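Local coordinates for putative polyprenyl synthetase (Streptomyces coelicolor, PDB 3NF2), which probably catalyses magnesium-dependent prenyl transfer, condensing isoprenoid diphosphates into longer polyprenyl diphosphates as a member of the FPP/GGPP synthase family, at residues L251-S264 and A293-A305. Numbering follows the deposited sequence.
Sequences LPVVAALAAGGAAS and ALIEEAGGREWTA. With SO4 (sulfate ion), chain F.
Gly300 lies over one flank of helix 251-259, its CA 4.3 Å from that of Ala256, the nearest CA approach between 251-264 and 293-305. Having no side chain, it brings its CA directly against the Pro252 carbonyl, in a CA-H...O contact (Gly300 CA to Pro252 O 3.5 Å, 128° at the hydrogen). The axes of the short segments 251-259 and 300-305 come within 7.8 Å. On one side of the crossing, the CB of Ala255 reaches Trp303 CE3 at 3.7 Å, while Leu251 CD2 meets the ring's edge near its plane, at CZ3. Trp303 CG stands anti to the backbone N (chi1 -168°), which carries the six-membered ring to both residues. Ile295 uses both branches: CG2 lies against Pro252 O and CB and Ala256 CB, whereas CD1 extends to Val253 CG2. Ala298 CB packs between the CB atoms of Ala256 and Ala263, 3.8 and 3.9 Å away respectively.

The second shell holds both interhelical turns. At Gly299 a Schellman motif closes helix 285-297, and the same residue N-caps helix 300-319. Across the Gly260-Gly261 reversal, Ser264 OG donates to Ala256 O (2.8 Å), in the carbonyl plane on a lone pair. Thr304 OG1 (2.8 Å) and Thr304 N reach Gly300 O from opposite faces of its carbonyl plane. Farther out, Arg301 salt-bridges Glu296, makes a cation-pi contact with Trp230 and grips a sulfate, probably from the crystallisation liquor, through two nearly straight bonds. Leu251 and Trp303 also touch helix 173-198, and Pro252 touches helix 203-230.

No hydrogen bond joins 251-264 to 293-305: this part of the all-alpha isoprenoid synthase fold is held by apolar packing, in which alanines and a glycine let the backbones come close while Trp303, Leu251 and Ile295 fill the flanks.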
loop_
_atom_site.group_PDB
_atom_site.type_symbol
_atom_site.label_atom_id
_atom_site.label_comp_id
_atom_site.label_asym_id
_atom_site.label_seq_id
_atom_site.Cartn_x
_atom_site.Cartn_y
_atom_site.Cartn_z
ATOM N N LEU A 251 4.666 10.271 -25.149
ATOM C CA LEU A 251 4.606 11.619 -25.620
ATOM C C LEU A 251 4.788 11.743 -27.116
ATOM O O LEU A 251 4.092 12.496 -27.722
ATOM C CB LEU A 251 5.654 12.439 -24.926
ATOM C CG LEU A 251 5.155 13.086 -23.660
ATOM C CD1 LEU A 251 6.252 13.784 -22.979
ATOM C CD2 LEU A 251 4.075 14.019 -23.965
ATOM N N PRO A 252 5.699 11.026 -27.733
ATOM C CA PRO A 252 5.765 11.192 -29.193
ATOM C C PRO A 252 4.466 10.784 -29.903
ATOM O O PRO A 252 3.994 11.509 -30.791
ATOM C CB PRO A 252 6.913 10.269 -29.623
ATOM C CG PRO A 252 7.641 9.901 -28.400
ATOM C CD PRO A 252 6.738 10.103 -27.231
ATOM N N VAL A 253 3.898 9.650 -29.490
ATOM C CA VAL A 253 2.640 9.130 -30.042
ATOM C C VAL A 253 1.539 10.161 -29.899
ATOM O O VAL A 253 0.875 10.529 -30.869
ATOM C CB VAL A 253 2.201 7.849 -29.306
ATOM C CG1 VAL A 253 0.898 7.307 -29.885
ATOM C CG2 VAL A 253 3.282 6.803 -29.386
ATOM N N VAL A 254 1.377 10.637 -28.673
ATOM C CA VAL A 254 0.345 11.605 -28.334
ATOM C C VAL A 254 0.530 12.948 -29.045
ATOM O O VAL A 254 -0.430 13.498 -29.601
ATOM C CB VAL A 254 0.280 11.779 -26.811
ATOM C CG1 VAL A 254 -0.634 12.891 -26.451
ATOM C CG2 VAL A 254 -0.198 10.476 -26.156
ATOM N N ALA A 255 1.760 13.466 -29.043
ATOM C CA ALA A 255 2.065 14.728 -29.736
ATOM C C ALA A 255 1.783 14.638 -31.244
ATOM O O ALA A 255 1.293 15.588 -31.841
ATOM C CB ALA A 255 3.504 15.149 -29.484
ATOM N N ALA A 256 2.088 13.490 -31.840
ATOM C CA ALA A 256 1.767 13.237 -33.231
ATOM C C ALA A 256 0.252 13.264 -33.474
ATOM O O ALA A 256 -0.193 13.845 -34.456
ATOM C CB ALA A 256 2.346 11.910 -33.661
ATOM N N LEU A 257 -0.529 12.655 -32.573
ATOM C CA LEU A 257 -1.991 12.604 -32.709
ATOM C C LEU A 257 -2.636 13.974 -32.601
ATOM O O LEU A 257 -3.605 14.264 -33.310
ATOM C CB LEU A 257 -2.624 11.657 -31.685
ATOM C CG LEU A 257 -2.318 10.170 -31.874
ATOM C CD1 LEU A 257 -2.880 9.359 -30.720
ATOM C CD2 LEU A 257 -2.850 9.660 -33.204
ATOM N N ALA A 258 -2.082 14.816 -31.734
ATOM C CA ALA A 258 -2.646 16.136 -31.472
ATOM C C ALA A 258 -2.328 17.130 -32.580
ATOM O O ALA A 258 -2.937 18.206 -32.646
ATOM C CB ALA A 258 -2.150 16.669 -30.126
ATOM N N ALA A 259 -1.378 16.765 -33.439
ATOM C CA ALA A 259 -0.876 17.661 -34.474
ATOM C C ALA A 259 -1.889 18.057 -35.546
ATOM O O ALA A 259 -1.984 19.224 -35.888
ATOM C CB ALA A 259 0.383 17.080 -35.130
ATOM N N GLY A 260 -2.633 17.104 -36.097
ATOM C CA GLY A 260 -3.411 17.390 -37.315
ATOM C C GLY A 260 -2.543 17.417 -38.577
ATOM O O GLY A 260 -1.324 17.654 -38.513
ATOM N N GLY A 261 -3.166 17.173 -39.728
ATOM C CA GLY A 261 -2.422 16.991 -40.973
ATOM C C GLY A 261 -2.429 15.521 -41.340
ATOM O O GLY A 261 -2.751 14.671 -40.505
ATOM N N ALA A 262 -2.055 15.217 -42.578
ATOM C CA ALA A 262 -2.239 13.880 -43.154
ATOM C C ALA A 262 -1.517 12.752 -42.424
ATOM O O ALA A 262 -1.984 11.612 -42.426
ATOM C CB ALA A 262 -1.853 13.882 -44.635
ATOM N N ALA A 263 -0.370 13.070 -41.829
ATOM C CA ALA A 263 0.399 12.100 -41.064
ATOM C C ALA A 263 -0.328 11.794 -39.760
ATOM O O ALA A 263 -0.526 10.636 -39.401
ATOM C CB ALA A 263 1.789 12.653 -40.776
ATOM N N SER A 264 -0.743 12.857 -39.083
ATOM C CA SER A 264 -1.469 12.762 -37.831
ATOM C C SER A 264 -2.808 12.033 -37.970
ATOM O O SER A 264 -3.122 11.158 -37.157
ATOM C CB SER A 264 -1.713 14.157 -37.296
ATOM O OG SER A 264 -2.445 14.106 -36.085
ATOM N N ALA A 293 7.801 6.128 -38.262
ATOM C CA ALA A 293 7.963 7.046 -39.388
ATOM C C ALA A 293 6.805 8.048 -39.499
ATOM O O ALA A 293 7.037 9.235 -39.755
ATOM C CB ALA A 293 8.149 6.260 -40.678
ATOM N N LEU A 294 5.575 7.592 -39.252
ATOM C CA LEU A 294 4.412 8.498 -39.243
ATOM C C LEU A 294 4.393 9.469 -38.065
ATOM O O LEU A 294 3.990 10.611 -38.227
ATOM C CB LEU A 294 3.089 7.722 -39.289
ATOM C CG LEU A 294 2.534 7.190 -40.617
ATOM C CD1 LEU A 294 1.537 6.096 -40.327
ATOM C CD2 LEU A 294 1.894 8.288 -41.491
ATOM N N ILE A 295 4.817 9.011 -36.882
ATOM C CA ILE A 295 4.943 9.887 -35.696
ATOM C C ILE A 295 5.990 10.974 -35.958
ATOM O O ILE A 295 5.777 12.145 -35.646
ATOM C CB ILE A 295 5.317 9.085 -34.413
ATOM C CG1 ILE A 295 4.165 8.193 -33.964
ATOM C CG2 ILE A 295 5.694 10.016 -33.235
ATOM C CD1 ILE A 295 4.648 7.021 -33.102
ATOM N N GLU A 296 7.114 10.582 -36.539
ATOM C CA GLU A 296 8.120 11.557 -36.935
ATOM C C GLU A 296 7.590 12.592 -37.948
ATOM O O GLU A 296 7.727 13.802 -37.713
ATOM C CB GLU A 296 9.416 10.882 -37.414
ATOM C CG GLU A 296 10.571 11.879 -37.536
ATOM C CD GLU A 296 11.955 11.249 -37.547
ATOM O OE1 GLU A 296 12.071 10.002 -37.551
ATOM O OE2 GLU A 296 12.938 12.022 -37.548
ATOM N N GLU A 297 6.943 12.132 -39.029
ATOM C CA GLU A 297 6.325 13.066 -39.996
ATOM C C GLU A 297 5.345 14.048 -39.352
ATOM O O GLU A 297 5.356 15.236 -39.685
ATOM C CB GLU A 297 5.663 12.357 -41.194
ATOM C CG GLU A 297 5.221 13.353 -42.302
ATOM C CD GLU A 297 4.517 12.718 -43.503
ATOM O OE1 GLU A 297 3.712 13.421 -44.155
ATOM O OE2 GLU A 297 4.775 11.540 -43.820
ATOM N N ALA A 298 4.539 13.578 -38.399
ATOM C CA ALA A 298 3.588 14.469 -37.710
ATOM C C ALA A 298 4.246 15.409 -36.695
ATOM O O ALA A 298 3.564 16.219 -36.052
ATOM C CB ALA A 298 2.475 13.661 -37.054
ATOM N N GLY A 299 5.566 15.302 -36.547
ATOM C CA GLY A 299 6.305 16.162 -35.631
ATOM C C GLY A 299 6.290 15.687 -34.185
ATOM O O GLY A 299 6.523 16.483 -33.270
ATOM N N GLY A 300 6.018 14.396 -33.984
ATOM C CA GLY A 300 5.970 13.803 -32.644
ATOM C C GLY A 300 7.328 13.681 -31.966
ATOM O O GLY A 300 7.477 14.035 -30.797
ATOM N N ARG A 301 8.313 13.180 -32.704
ATOM C CA ARG A 301 9.670 13.009 -32.193
ATOM C C ARG A 301 10.310 14.340 -31.818
ATOM O O ARG A 301 10.803 14.510 -30.696
ATOM C CB ARG A 301 10.533 12.328 -33.242
ATOM C CG ARG A 301 11.934 12.033 -32.789
ATOM C CD ARG A 301 12.669 11.310 -33.875
ATOM N NE ARG A 301 13.844 10.619 -33.372
ATOM C CZ ARG A 301 14.594 9.813 -34.111
ATOM N NH1 ARG A 301 14.275 9.604 -35.379
ATOM N NH2 ARG A 301 15.643 9.201 -33.579
ATOM N N GLU A 302 10.278 15.272 -32.768
ATOM C CA GLU A 302 10.820 16.608 -32.585
ATOM C C GLU A 302 10.210 17.308 -31.384
ATOM O O GLU A 302 10.942 17.844 -30.546
ATOM C CB GLU A 302 10.608 17.452 -33.850
ATOM C CG GLU A 302 11.193 18.865 -33.776
ATOM C CD GLU A 302 12.714 18.884 -33.581
ATOM O OE1 GLU A 302 13.414 18.017 -34.150
ATOM O OE2 GLU A 302 13.211 19.775 -32.859
ATOM N N TRP A 303 8.876 17.286 -31.293
ATOM C CA TRP A 303 8.181 17.915 -30.177
ATOM C C TRP A 303 8.647 17.362 -28.830
ATOM O O TRP A 303 8.779 18.117 -27.861
ATOM C CB TRP A 303 6.662 17.778 -30.296
ATOM C CG TRP A 303 5.955 18.657 -29.313
ATOM C CD1 TRP A 303 5.594 19.956 -29.495
ATOM C CD2 TRP A 303 5.559 18.312 -27.976
ATOM N NE1 TRP A 303 4.971 20.446 -28.359
ATOM C CE2 TRP A 303 4.949 19.457 -27.410
ATOM C CE3 TRP A 303 5.664 17.145 -27.200
ATOM C CZ2 TRP A 303 4.433 19.466 -26.114
ATOM C CZ3 TRP A 303 5.163 17.156 -25.909
ATOM C CH2 TRP A 303 4.547 18.312 -25.382
ATOM N N THR A 304 8.902 16.058 -28.780
ATOM C CA THR A 304 9.292 15.401 -27.533
ATOM C C THR A 304 10.762 15.697 -27.159
ATOM O O THR A 304 11.091 15.822 -25.971
ATOM C CB THR A 304 9.006 13.886 -27.574
ATOM O OG1 THR A 304 7.655 13.673 -28.004
ATOM C CG2 THR A 304 9.208 13.244 -26.192
ATOM N N ALA A 305 11.629 15.826 -28.161
ATOM C CA ALA A 305 13.021 16.261 -27.922
ATOM C C ALA A 305 13.067 17.698 -27.414
ATOM O O ALA A 305 13.826 18.004 -26.497
ATOM C CB ALA A 305 13.886 16.097 -29.172
HETATM S S SO4 F . 17.205 7.259 -36.330
HETATM O O1 SO4 F . 17.386 7.682 -34.944
HETATM O O2 SO4 F . 17.110 5.802 -36.391
HETATM O O3 SO4 F . 15.975 7.842 -36.860
HETATM O O4 SO4 F . 18.344 7.716 -37.123
#